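Local coordinates for N2152 (PDB 5U22), which is a family 39 glycoside hydrolase from a rumen anaerobic fungus and probably acts on several rare arabinosyl substrates, at residues W145-V150 against S184-E189. Numbering follows the deposited sequence.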
loop_
_atom_site.group_PDB
_atom_site.type_symbol
_atom_site.label_atom_id
_atom_site.label_comp_id
_atom_site.label_asym_id
_atom_site.label_seq_id
_atom_site.Cartn_x
_atom_site.Cartn_y
_atom_site.Cartn_z
ATOM N N TRP A 145 -3.948 -17.660 -0.940
ATOM C CA TRP A 145 -5.198 -17.510 -1.676
ATOM C C TRP A 145 -5.470 -16.028 -1.904
ATOM O O TRP A 145 -4.620 -15.172 -1.639
ATOM C CB TRP A 145 -6.344 -18.196 -0.925
ATOM C CG TRP A 145 -7.526 -18.526 -1.805
ATOM C CD1 TRP A 145 -8.779 -17.970 -1.749
ATOM C CD2 TRP A 145 -7.556 -19.478 -2.870
ATOM N NE1 TRP A 145 -9.590 -18.524 -2.717
ATOM C CE2 TRP A 145 -8.865 -19.464 -3.409
ATOM C CE3 TRP A 145 -6.612 -20.355 -3.416
ATOM C CZ2 TRP A 145 -9.243 -20.280 -4.476
ATOM C CZ3 TRP A 145 -6.994 -21.180 -4.474
ATOM C CH2 TRP A 145 -8.303 -21.135 -4.991
ATOM N N ASN A 146 -6.669 -15.722 -2.402
ATOM C CA ASN A 146 -7.061 -14.343 -2.690
ATOM C C ASN A 146 -8.566 -14.257 -2.530
ATOM O O ASN A 146 -9.298 -14.951 -3.244
ATOM C CB ASN A 146 -6.653 -13.925 -4.108
ATOM C CG ASN A 146 -7.040 -12.482 -4.443
ATOM O OD1 ASN A 146 -6.939 -11.585 -3.609
ATOM N ND2 ASN A 146 -7.471 -12.260 -5.685
ATOM N N GLU A 147 -9.014 -13.421 -1.598
ATOM C CA GLU A 147 -10.432 -13.157 -1.373
ATOM C C GLU A 147 -11.256 -14.445 -1.246
ATOM O O GLU A 147 -12.198 -14.662 -2.020
ATOM C CB GLU A 147 -10.988 -12.255 -2.463
ATOM C CG GLU A 147 -10.190 -10.947 -2.546
ATOM C CD GLU A 147 -10.898 -9.825 -3.278
ATOM O OE1 GLU A 147 -11.773 -10.105 -4.135
ATOM O OE2 GLU A 147 -10.569 -8.647 -2.987
ATOM N N PRO A 148 -10.943 -15.291 -0.270
ATOM C CA PRO A 148 -11.753 -16.500 -0.082
ATOM C C PRO A 148 -13.201 -16.184 0.224
ATOM O O PRO A 148 -14.084 -16.995 -0.096
ATOM C CB PRO A 148 -11.059 -17.195 1.094
ATOM C CG PRO A 148 -10.422 -16.046 1.870
ATOM C CD PRO A 148 -9.936 -15.123 0.794
ATOM N N ASP A 149 -13.468 -15.011 0.820
ATOM C CA ASP A 149 -14.832 -14.586 1.106
ATOM C C ASP A 149 -15.608 -14.260 -0.161
ATOM O O ASP A 149 -16.828 -14.070 -0.090
ATOM C CB ASP A 149 -14.848 -13.389 2.089
ATOM C CG ASP A 149 -13.789 -12.320 1.788
ATOM O OD1 ASP A 149 -12.936 -12.513 0.901
ATOM O OD2 ASP A 149 -13.816 -11.272 2.481
ATOM N N VAL A 150 -14.932 -14.220 -1.306
ATOM C CA VAL A 150 -15.566 -14.047 -2.600
ATOM C C VAL A 150 -15.444 -15.304 -3.455
ATOM O O VAL A 150 -16.381 -15.660 -4.173
ATOM C CB VAL A 150 -14.969 -12.826 -3.335
ATOM C CG1 VAL A 150 -15.516 -12.713 -4.758
ATOM C CG2 VAL A 150 -15.258 -11.559 -2.573
ATOM N N SER A 184 -6.159 -12.889 3.135
ATOM C CA SER A 184 -6.425 -12.101 1.923
ATOM C C SER A 184 -7.917 -11.837 1.697
ATOM O O SER A 184 -8.378 -11.797 0.554
ATOM C CB SER A 184 -5.807 -12.765 0.688
ATOM O OG SER A 184 -4.460 -13.141 0.949
ATOM N N PHE A 185 -8.666 -11.615 2.778
ATOM C CA PHE A 185 -10.088 -11.308 2.670
ATOM C C PHE A 185 -10.323 -10.124 1.739
ATOM O O PHE A 185 -9.550 -9.159 1.720
ATOM C CB PHE A 185 -10.683 -10.931 4.027
ATOM C CG PHE A 185 -10.667 -12.016 5.059
ATOM C CD1 PHE A 185 -11.074 -13.295 4.767
ATOM C CD2 PHE A 185 -10.297 -11.714 6.368
ATOM C CE1 PHE A 185 -11.087 -14.270 5.751
ATOM C CE2 PHE A 185 -10.299 -12.689 7.355
ATOM C CZ PHE A 185 -10.701 -13.968 7.044
ATOM N N SER A 186 -11.442 -10.172 1.006
ATOM C CA SER A 186 -11.816 -9.032 0.171
ATOM C C SER A 186 -12.169 -7.808 1.010
ATOM O O SER A 186 -11.911 -6.667 0.600
ATOM C CB SER A 186 -12.989 -9.395 -0.723
ATOM O OG SER A 186 -13.330 -8.284 -1.517
ATOM N N TRP A 187 -12.795 -8.016 2.161
ATOM C CA TRP A 187 -13.077 -6.923 3.075
ATOM C C TRP A 187 -12.913 -7.419 4.500
ATOM O O TRP A 187 -13.058 -8.612 4.785
ATOM C CB TRP A 187 -14.485 -6.337 2.865
ATOM C CG TRP A 187 -15.592 -7.291 3.211
ATOM C CD1 TRP A 187 -16.217 -7.430 4.424
ATOM C CD2 TRP A 187 -16.201 -8.243 2.336
ATOM N NE1 TRP A 187 -17.175 -8.420 4.353
ATOM C CE2 TRP A 187 -17.189 -8.928 3.081
ATOM C CE3 TRP A 187 -16.010 -8.583 0.991
ATOM C CZ2 TRP A 187 -17.978 -9.934 2.525
ATOM C CZ3 TRP A 187 -16.795 -9.586 0.438
ATOM C CH2 TRP A 187 -17.767 -10.250 1.205
ATOM N N TYR A 188 -12.601 -6.490 5.395
ATOM C CA TYR A 188 -12.420 -6.839 6.795
ATOM C C TYR A 188 -13.771 -6.928 7.497
ATOM O O TYR A 188 -14.637 -6.063 7.322
ATOM C CB TYR A 188 -11.529 -5.807 7.491
ATOM C CG TYR A 188 -11.196 -6.219 8.902
ATOM C CD1 TYR A 188 -10.037 -6.933 9.179
ATOM C CD2 TYR A 188 -12.060 -5.926 9.950
ATOM C CE1 TYR A 188 -9.739 -7.335 10.484
ATOM C CE2 TYR A 188 -11.780 -6.318 11.244
ATOM C CZ TYR A 188 -10.617 -7.022 11.505
ATOM O OH TYR A 188 -10.347 -7.409 12.795
ATOM N N GLU A 189 -13.948 -7.974 8.302
ATOM C CA GLU A 189 -15.063 -8.040 9.240
ATOM C C GLU A 189 -14.584 -8.804 10.469
ATOM O O GLU A 189 -13.841 -9.776 10.343
ATOM C CB GLU A 189 -16.295 -8.696 8.601
ATOM C CG GLU A 189 -17.563 -8.554 9.409
ATOM C CD GLU A 189 -17.686 -9.616 10.480
ATOM O OE1 GLU A 189 -17.341 -10.786 10.186
ATOM O OE2 GLU A 189 -18.112 -9.280 11.615
HETATM O O HOH W 1 -3.765 -15.876 1.461
#
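Asp149 reaches across to the backbone of 184-189 with both carboxylate oxygens. OD1 takes the N-H of Ser186 through its syn lone pair, a nearly straight bond (Ser186 N to Asp149 OD1 2.8 Å, 173°), while Asp149 OD2 has weaker bonds from the same N-H and, at 3.4 Å, from Trp187 N. A chi1 of 43° sets the carboxylate between its own backbone N and carbonyl carbon. OD2 also lies over one face of the Trp187 ring and forms a salt bridge with Lys192. Backbone pairing adds Glu147 N to Ser184 O at 2.8 Å, the donor standing above the carbonyl plane. A water accepts from Trp145 N and donates to Ser184 OG, which also bonds Glu143.

The segments lie at the C-terminal ends of neighbouring parallel strands 139-143 and 180-185 of the TIM barrel. In the Asn-Glu pair just after the first, characteristic of clan A glycosidases, Glu147 is probably the acid/base. Glu147 CD lies 3.3 Å from Ser186 CB; OE2 bonds His213, and OE1 hydrogen-bonds a ligand, probably from the crystallisation liquor, as does Asn146 ND2.

Apolar contacts complete the interface: Pro148 CG meets Phe185 CD1 at 4.0 Å, and Val150 CG2 touches Ser186 CB and Trp187 CZ3.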